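Local coordinates for type IV secretion system protein VirB11 (Brucella suis, PDB 2GZA) that hydrolyses ATP as the hexameric traffic ATPase of the VirB type IV secretion system, which could be required to establish the bacterium's replication niche in the host, at residues Arg262-Asp268 and Met299-Gln305; Phe293-Ala297 and Ile314-Tyr319. All coordinates share one frame; numbering follows the deposited sequence.

Contact 1: Arg262-Asp268 and Met299-Gln305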
ATOM      1  N   ARG C 262      14.528  20.166   9.350  1.00 35.61           N
ATOM      2  CA  ARG C 262      14.875  20.151   7.924  1.00 36.13           C
ATOM      3  C   ARG C 262      14.502  18.874   7.189  1.00 35.36           C
ATOM      4  O   ARG C 262      14.209  18.912   5.996  1.00 35.53           O
ATOM      5  CB  ARG C 262      16.358  20.452   7.751  1.00 36.15           C
ATOM      6  CG  ARG C 262      16.747  21.760   8.404  1.00 38.90           C
ATOM      7  CD  ARG C 262      18.260  21.924   8.592  1.00 43.12           C
ATOM      8  NE  ARG C 262      18.999  21.678   7.355  1.00 47.46           N
ATOM      9  CZ  ARG C 262      18.745  22.356   6.223  1.00 49.95           C
ATOM     10  NH1 ARG C 262      17.795  23.303   6.185  1.00 50.73           N
ATOM     11  NH2 ARG C 262      19.405  22.135   5.131  1.00 51.35           N
ATOM     12  N   GLY C 263      14.524  17.751   7.900  1.00 34.71           N
ATOM     13  CA  GLY C 263      14.205  16.463   7.310  1.00 34.16           C
ATOM     14  C   GLY C 263      13.675  15.481   8.336  1.00 34.08           C
ATOM     15  O   GLY C 263      12.892  15.845   9.218  1.00 34.01           O
ATOM     16  N   GLY C 264      14.129  14.239   8.229  1.00 33.78           N
ATOM     17  CA  GLY C 264      13.703  13.148   9.096  1.00 33.55           C
ATOM     18  C   GLY C 264      13.672  13.375  10.601  1.00 33.75           C
ATOM     19  O   GLY C 264      12.930  12.679  11.297  1.00 33.76           O
ATOM     20  N   GLU C 265      14.465  14.326  11.112  1.00 33.75           N
ATOM     21  CA  GLU C 265      14.459  14.653  12.555  1.00 33.62           C
ATOM     22  C   GLU C 265      13.073  15.058  13.025  1.00 33.53           C
ATOM     23  O   GLU C 265      12.749  14.893  14.206  1.00 33.68           O
ATOM     24  CB  GLU C 265      15.392  15.808  12.920  1.00 33.65           C
ATOM     25  CG  GLU C 265      16.517  16.061  11.982  1.00 34.44           C
ATOM     26  CD  GLU C 265      16.069  16.770  10.743  1.00 34.63           C
ATOM     27  OE1 GLU C 265      15.569  17.911  10.842  1.00 33.92           O
ATOM     28  OE2 GLU C 265      16.229  16.170   9.666  1.00 36.38           O
ATOM     29  N   ALA C 266      12.274  15.622  12.116  1.00 33.07           N
ATOM     30  CA  ALA C 266      10.933  16.091  12.455  1.00 33.03           C
ATOM     31  C   ALA C 266      10.139  15.035  13.198  1.00 32.99           C
ATOM     32  O   ALA C 266       9.376  15.353  14.097  1.00 33.03           O
ATOM     33  CB  ALA C 266      10.182  16.534  11.217  1.00 33.03           C
ATOM     34  N   TYR C 267      10.333  13.778  12.822  1.00 33.00           N
ATOM     35  CA  TYR C 267       9.640  12.665  13.458  1.00 33.16           C
ATOM     36  C   TYR C 267      10.163  12.401  14.874  1.00 33.37           C
ATOM     37  O   TYR C 267       9.380  12.129  15.790  1.00 33.29           O
ATOM     38  CB  TYR C 267       9.748  11.403  12.606  1.00 33.24           C
ATOM     39  CG  TYR C 267       9.033  10.204  13.184  1.00 33.44           C
ATOM     40  CD1 TYR C 267       7.678  10.008  12.963  1.00 33.86           C
ATOM     41  CD2 TYR C 267       9.711   9.264  13.951  1.00 34.59           C
ATOM     42  CE1 TYR C 267       7.020   8.912  13.492  1.00 34.40           C
ATOM     43  CE2 TYR C 267       9.060   8.161  14.486  1.00 34.67           C
ATOM     44  CZ  TYR C 267       7.713   7.995  14.249  1.00 34.59           C
ATOM     45  OH  TYR C 267       7.043   6.907  14.766  1.00 35.95           O
ATOM     46  N   ASP C 268      11.477  12.457  15.044  1.00 33.36           N
ATOM     47  CA  ASP C 268      12.075  12.326  16.357  1.00 33.44           C
ATOM     48  C   ASP C 268      11.655  13.503  17.231  1.00 33.49           C
ATOM     49  O   ASP C 268      11.393  13.315  18.412  1.00 33.80           O
ATOM     50  CB  ASP C 268      13.584  12.229  16.236  1.00 33.59           C
ATOM     51  CG  ASP C 268      14.012  11.075  15.364  1.00 34.52           C
ATOM     52  OD1 ASP C 268      14.249  11.301  14.154  1.00 35.32           O
ATOM     53  OD2 ASP C 268      14.093   9.938  15.886  1.00 35.97           O
ATOM     54  N   MET C 299       8.745  16.515   5.943  1.00 31.26           N
ATOM     55  CA  MET C 299       9.963  16.126   6.633  1.00 31.57           C
ATOM     56  C   MET C 299       9.764  14.805   7.384  1.00 31.86           C
ATOM     57  O   MET C 299      10.653  13.953   7.389  1.00 31.77           O
ATOM     58  CB  MET C 299      10.418  17.232   7.580  1.00 31.47           C
ATOM     59  CG  MET C 299      10.897  18.459   6.864  1.00 31.34           C
ATOM     60  SD  MET C 299      11.109  19.851   7.972  1.00 31.87           S
ATOM     61  CE  MET C 299      11.498  21.139   6.789  1.00 31.35           C
ATOM     62  N   VAL C 300       8.595  14.642   7.999  1.00 32.00           N
ATOM     63  CA  VAL C 300       8.243  13.406   8.695  1.00 32.49           C
ATOM     64  C   VAL C 300       8.304  12.205   7.745  1.00 32.99           C
ATOM     65  O   VAL C 300       8.794  11.129   8.107  1.00 32.96           O
ATOM     66  CB  VAL C 300       6.837  13.497   9.363  1.00 32.53           C
ATOM     67  CG1 VAL C 300       6.437  12.168   9.997  1.00 31.90           C
ATOM     68  CG2 VAL C 300       6.805  14.603  10.412  1.00 32.29           C
ATOM     69  N   LEU C 301       7.834  12.406   6.521  1.00 33.58           N
ATOM     70  CA  LEU C 301       7.847  11.362   5.509  1.00 34.26           C
ATOM     71  C   LEU C 301       9.250  10.956   5.057  1.00 34.91           C
ATOM     72  O   LEU C 301       9.403   9.967   4.351  1.00 34.91           O
ATOM     73  CB  LEU C 301       6.984  11.766   4.312  1.00 34.19           C
ATOM     74  CG  LEU C 301       5.470  11.815   4.525  1.00 34.00           C
ATOM     75  CD1 LEU C 301       4.794  12.579   3.392  1.00 33.05           C
ATOM     76  CD2 LEU C 301       4.886  10.416   4.669  1.00 32.90           C
ATOM     77  N   GLN C 302      10.264  11.716   5.467  1.00 35.91           N
ATOM     78  CA  GLN C 302      11.667  11.382   5.182  1.00 36.95           C
ATOM     79  C   GLN C 302      12.207  10.353   6.177  1.00 36.95           C
ATOM     80  O   GLN C 302      13.278   9.783   5.971  1.00 36.95           O
ATOM     81  CB  GLN C 302      12.551  12.629   5.225  1.00 37.32           C
ATOM     82  CG  GLN C 302      12.094  13.784   4.359  1.00 39.76           C
ATOM     83  CD  GLN C 302      12.554  13.654   2.943  1.00 44.10           C
ATOM     84  OE1 GLN C 302      13.521  12.953   2.679  1.00 46.14           O
ATOM     85  NE2 GLN C 302      11.878  14.334   2.012  1.00 45.21           N
ATOM     86  N   ASN C 303      11.465  10.145   7.259  1.00 37.20           N
ATOM     87  CA  ASN C 303      11.819   9.185   8.302  1.00 37.55           C
ATOM     88  C   ASN C 303      11.331   7.799   7.907  1.00 37.71           C
ATOM     89  O   ASN C 303      10.255   7.669   7.331  1.00 37.71           O
ATOM     90  CB  ASN C 303      11.169   9.606   9.619  1.00 37.64           C
ATOM     91  CG  ASN C 303      11.805   8.963  10.833  1.00 37.84           C
ATOM     92  OD1 ASN C 303      12.525   9.621  11.568  1.00 39.46           O
ATOM     93  ND2 ASN C 303      11.524   7.691  11.064  1.00 37.83           N
ATOM     94  N   ARG C 304      12.120   6.773   8.215  1.00 37.92           N
ATOM     95  CA  ARG C 304      11.722   5.380   7.971  1.00 38.21           C
ATOM     96  C   ARG C 304      10.411   5.032   8.682  1.00 38.31           C
ATOM     97  O   ARG C 304       9.527   4.408   8.104  1.00 38.36           O
ATOM     98  CB  ARG C 304      12.832   4.413   8.390  1.00 38.20           C
ATOM     99  N   GLN C 305      10.285   5.451   9.931  1.00 38.50           N
ATOM    100  CA  GLN C 305       9.053   5.243  10.683  1.00 38.81           C
ATOM    101  C   GLN C 305       7.983   6.269  10.366  1.00 38.69           C
ATOM    102  O   GLN C 305       6.801   5.945  10.369  1.00 38.70           O
ATOM    103  CB  GLN C 305       9.341   5.219  12.170  1.00 39.07           C
ATOM    104  CG  GLN C 305      10.101   3.974  12.544  1.00 40.55           C
ATOM    105  CD  GLN C 305      10.908   4.154  13.791  1.00 43.19           C
ATOM    106  OE1 GLN C 305      10.800   5.172  14.493  1.00 44.98           O
ATOM    107  NE2 GLN C 305      11.753   3.184  14.122  1.00 43.81           N
TER
HETATM  108  O   HOH W   1      12.598   7.321  14.423  1.00 31.55           O

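Contact 2: Phe293-Ala297 and Ile314-Tyr319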
ATOM      1  N   PHE C 293       3.264  23.640   8.759  1.00 31.74           N
ATOM      2  CA  PHE C 293       2.731  22.307   9.027  1.00 32.11           C
ATOM      3  C   PHE C 293       2.830  21.443   7.780  1.00 32.22           C
ATOM      4  O   PHE C 293       3.122  20.250   7.855  1.00 32.12           O
ATOM      5  CB  PHE C 293       1.284  22.373   9.528  1.00 31.89           C
ATOM      6  CG  PHE C 293       1.164  22.838  10.948  1.00 31.53           C
ATOM      7  CD1 PHE C 293       1.483  21.992  11.997  1.00 31.04           C
ATOM      8  CD2 PHE C 293       0.738  24.128  11.231  1.00 31.07           C
ATOM      9  CE1 PHE C 293       1.374  22.420  13.318  1.00 31.63           C
ATOM     10  CE2 PHE C 293       0.628  24.565  12.538  1.00 31.13           C
ATOM     11  CZ  PHE C 293       0.950  23.709  13.589  1.00 31.31           C
ATOM     12  N   GLU C 294       2.600  22.075   6.634  1.00 32.39           N
ATOM     13  CA  GLU C 294       2.708  21.430   5.332  1.00 32.62           C
ATOM     14  C   GLU C 294       4.116  20.883   5.098  1.00 32.31           C
ATOM     15  O   GLU C 294       4.282  19.727   4.710  1.00 32.25           O
ATOM     16  CB  GLU C 294       2.345  22.437   4.238  1.00 32.87           C
ATOM     17  CG  GLU C 294       1.593  21.864   3.063  1.00 34.70           C
ATOM     18  CD  GLU C 294       0.159  21.479   3.390  1.00 37.08           C
ATOM     19  OE1 GLU C 294      -0.202  20.307   3.158  1.00 38.74           O
ATOM     20  OE2 GLU C 294      -0.608  22.344   3.863  1.00 37.48           O
ATOM     21  N   ARG C 295       5.123  21.714   5.352  1.00 32.10           N
ATOM     22  CA  ARG C 295       6.522  21.317   5.192  1.00 31.84           C
ATOM     23  C   ARG C 295       7.032  20.365   6.272  1.00 31.59           C
ATOM     24  O   ARG C 295       7.869  19.520   5.991  1.00 31.66           O
ATOM     25  CB  ARG C 295       7.428  22.539   5.102  1.00 31.88           C
ATOM     26  CG  ARG C 295       7.334  23.260   3.768  1.00 32.47           C
ATOM     27  CD  ARG C 295       8.600  24.011   3.440  1.00 32.74           C
ATOM     28  NE  ARG C 295       9.677  23.114   3.038  1.00 33.45           N
ATOM     29  CZ  ARG C 295      10.850  23.016   3.650  1.00 33.85           C
ATOM     30  NH1 ARG C 295      11.137  23.771   4.702  1.00 33.93           N
ATOM     31  NH2 ARG C 295      11.752  22.168   3.191  1.00 34.09           N
ATOM     32  N   LEU C 296       6.534  20.509   7.501  1.00 31.29           N
ATOM     33  CA  LEU C 296       6.904  19.607   8.599  1.00 31.11           C
ATOM     34  C   LEU C 296       6.443  18.186   8.321  1.00 31.13           C
ATOM     35  O   LEU C 296       7.150  17.224   8.627  1.00 31.23           O
ATOM     36  CB  LEU C 296       6.345  20.091   9.940  1.00 31.00           C
ATOM     37  CG  LEU C 296       6.917  21.399  10.493  1.00 30.76           C
ATOM     38  CD1 LEU C 296       6.220  21.794  11.776  1.00 30.59           C
ATOM     39  CD2 LEU C 296       8.422  21.317  10.692  1.00 30.10           C
ATOM     40  N   ALA C 297       5.263  18.073   7.721  1.00 30.94           N
ATOM     41  CA  ALA C 297       4.693  16.789   7.334  1.00 30.93           C
ATOM     42  C   ALA C 297       5.538  16.081   6.281  1.00 30.90           C
ATOM     43  O   ALA C 297       5.723  14.871   6.357  1.00 30.96           O
ATOM     44  CB  ALA C 297       3.261  16.965   6.851  1.00 30.87           C
ATOM     45  N   ILE C 314       0.092  12.063  10.640  1.00 32.02           N
ATOM     46  CA  ILE C 314       1.234  12.970  10.719  1.00 32.19           C
ATOM     47  C   ILE C 314       0.735  14.377  11.060  1.00 32.53           C
ATOM     48  O   ILE C 314       1.238  15.022  11.984  1.00 32.29           O
ATOM     49  CB  ILE C 314       2.036  12.970   9.388  1.00 32.09           C
ATOM     50  CG1 ILE C 314       2.677  11.599   9.167  1.00 32.27           C
ATOM     51  CG2 ILE C 314       3.097  14.072   9.387  1.00 32.09           C
ATOM     52  CD1 ILE C 314       3.233  11.365   7.786  1.00 32.20           C
ATOM     53  N   ARG C 315      -0.280  14.826  10.325  1.00 32.62           N
ATOM     54  CA  ARG C 315      -0.880  16.133  10.539  1.00 33.01           C
ATOM     55  C   ARG C 315      -1.530  16.263  11.909  1.00 33.36           C
ATOM     56  O   ARG C 315      -1.539  17.339  12.502  1.00 33.36           O
ATOM     57  CB  ARG C 315      -1.898  16.451   9.439  1.00 33.05           C
ATOM     58  CG  ARG C 315      -1.286  16.726   8.050  1.00 32.87           C
ATOM     59  CD  ARG C 315      -0.257  17.865   8.067  1.00 32.77           C
ATOM     60  NE  ARG C 315      -0.881  19.144   8.386  1.00 32.50           N
ATOM     61  CZ  ARG C 315      -1.278  20.038   7.484  1.00 32.31           C
ATOM     62  NH1 ARG C 315      -1.095  19.818   6.185  1.00 31.58           N
ATOM     63  NH2 ARG C 315      -1.851  21.159   7.886  1.00 32.06           N
ATOM     64  N   ARG C 316      -2.071  15.167  12.413  1.00 33.77           N
ATOM     65  CA  ARG C 316      -2.620  15.154  13.757  1.00 34.18           C
ATOM     66  C   ARG C 316      -1.519  15.221  14.822  1.00 34.01           C
ATOM     67  O   ARG C 316      -1.670  15.920  15.822  1.00 34.07           O
ATOM     68  CB  ARG C 316      -3.510  13.932  13.948  1.00 34.30           C
ATOM     69  CG  ARG C 316      -4.005  13.727  15.362  1.00 35.97           C
ATOM     70  CD  ARG C 316      -3.806  12.274  15.687  1.00 39.23           C
ATOM     71  NE  ARG C 316      -4.459  11.818  16.911  1.00 42.14           N
ATOM     72  CZ  ARG C 316      -5.763  11.703  17.093  1.00 43.68           C
ATOM     73  NH1 ARG C 316      -6.582  12.050  16.146  1.00 44.48           N
ATOM     74  NH2 ARG C 316      -6.248  11.260  18.236  1.00 45.13           N
ATOM     75  N   LEU C 317      -0.420  14.508  14.601  1.00 33.88           N
ATOM     76  CA  LEU C 317       0.716  14.546  15.518  1.00 34.00           C
ATOM     77  C   LEU C 317       1.307  15.944  15.637  1.00 33.74           C
ATOM     78  O   LEU C 317       1.623  16.392  16.732  1.00 33.54           O
ATOM     79  CB  LEU C 317       1.788  13.524  15.118  1.00 34.08           C
ATOM     80  CG  LEU C 317       1.756  12.197  15.881  1.00 34.76           C
ATOM     81  CD1 LEU C 317       1.716  12.408  17.405  1.00 34.82           C
ATOM     82  CD2 LEU C 317       0.594  11.363  15.457  1.00 35.45           C
ATOM     83  N   LEU C 318       1.435  16.624  14.500  1.00 33.66           N
ATOM     84  CA  LEU C 318       1.915  17.996  14.470  1.00 33.82           C
ATOM     85  C   LEU C 318       1.047  18.937  15.308  1.00 33.92           C
ATOM     86  O   LEU C 318       1.566  19.786  16.034  1.00 33.86           O
ATOM     87  CB  LEU C 318       1.994  18.516  13.031  1.00 33.81           C
ATOM     88  CG  LEU C 318       3.291  18.419  12.217  1.00 33.90           C
ATOM     89  CD1 LEU C 318       4.488  18.027  13.071  1.00 34.08           C
ATOM     90  CD2 LEU C 318       3.144  17.472  11.059  1.00 32.92           C
ATOM     91  N   TYR C 319      -0.269  18.778  15.202  1.00 33.90           N
ATOM     92  CA  TYR C 319      -1.200  19.605  15.956  1.00 34.07           C
ATOM     93  C   TYR C 319      -1.227  19.308  17.451  1.00 34.10           C
ATOM     94  O   TYR C 319      -1.502  20.203  18.251  1.00 34.33           O
ATOM     95  CB  TYR C 319      -2.617  19.523  15.382  1.00 34.09           C
ATOM     96  CG  TYR C 319      -2.797  20.175  14.021  1.00 34.17           C
ATOM     97  CD1 TYR C 319      -3.583  19.573  13.042  1.00 34.09           C
ATOM     98  CD2 TYR C 319      -2.186  21.393  13.713  1.00 34.36           C
ATOM     99  CE1 TYR C 319      -3.753  20.159  11.792  1.00 33.96           C
ATOM    100  CE2 TYR C 319      -2.348  21.984  12.465  1.00 34.01           C
ATOM    101  CZ  TYR C 319      -3.136  21.361  11.513  1.00 34.49           C
ATOM    102  OH  TYR C 319      -3.307  21.945  10.276  1.00 35.07           O
TER

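Contact 1: Arg262-Asp268 and Met299-Gln305
Gly-263 and Met-299 bring their CA atoms to 4.3 Å, and Gly-264 and Asn-303 come almost as near, where the turn leading into helix 265-274 lies against the C-terminal end of helix 289-300. Gly-264 CA lies 3.6 Å from Met-299 O in a CA-H...O contact. A type I beta turn from Val-300 to Asn-303 then carries the second segment past Tyr-267. Met-299, extended beyond CG, runs along the backbone of Arg-262, its CB 3.7 Å from Ala-266 CB. On the first segment, Glu-265 OE1 accepts the N-H of Arg-262 (N to OE1 2.9 Å) and of Gly-263 on its syn side, so one oxygen bridges two successive amides. The Tyr-267 ring, placed by a chi1 of -179° that sets CG opposite the backbone N, meets Val-300 CG1 at its edge (CD1, 3.9 Å); Gln-305 C lies over one face toward the rim, with Gln-305 CB 3.8 Å from Tyr-267 CZ. A water donates to Gln-305 OE1 and, weakly, to Asp-268 OD2. Arg-262 turns its guanidinium to a salt bridge with Glu-260. Gln-302 of a neighbouring subunit packs on Tyr-267 and Gln-305. Helix 241-248 packs on Glu-265 and Asp-268, and helix 311-321 touches Val-300 through Ile-314.

Contact 2: Phe293-Ala297 and Ile314-Tyr319
Glu-294 and Arg-315 form a salt bridge between helices 289-300 and 311-321, with Glu-294 OE1 3.2 Å from Arg-315 NH1. The carboxylate and guanidinium planes stand 80° apart, and the accompanying hydrogen bond from NH1 to Glu-294 OE2 is weak. Arg-315 bends at chi2 and chi3, folding its guanidinium back toward Phe-293, whose CB lies over one face, 3.7 Å from Arg-315 NH2. That same NH2 donates to Tyr-319 OH at 2.9 Å, one helical turn on, while NH1 also bonds Tyr-311 OH. The arginine is thus held through both terminal nitrogens of its guanidinium. Tyr-319 in turn directs its ring edge at the face of Phe-293, CE2 sitting over the ring centre; the centroids are 4.8 Å apart and the planes inclined at 52°. In the plane of the Phe-293 ring, Leu-318 CB abuts CD1 at 3.7 Å. Farther along, Leu-318 also touches Leu-296, and Ala-297 CB packs 3.8 Å from Arg-315 CD and 3.9 Å from Ile-314 CG2. The helix segments cross at 121°, 9.8 Å between axes. Arg-316 reaches Glu-294 of a neighbouring subunit in a salt bridge, so this helix pair also takes part in the hexamer interface. Trp-344 of strand 339-345 makes an edge-to-face pair with Phe-293, and Ile-270 of helix 265-274 packs on Leu-318.

The two contacts have centres 11 Å apart and share helix 289-300: contact 2 uses its middle, contact 1 its C-terminal end and the turn beyond. Along the chain their segments alternate, in the order 262-268, 293-297, 299-305, 314-319. Helix 289-300 packs on the start of helix 265-274 through contact 1 and on helix 311-321 through contact 2. The contacts meet directly, with Leu-301 CD2 3.7 Å from Ile-314 CD1. Both lie on the same side of the chain's centre, in the part of this P-loop ATPase that carries the predicted ATP site, and both touch the same neighbouring subunit, so these helices of the ATPase domain also contribute to the subunit interface of the hexamer.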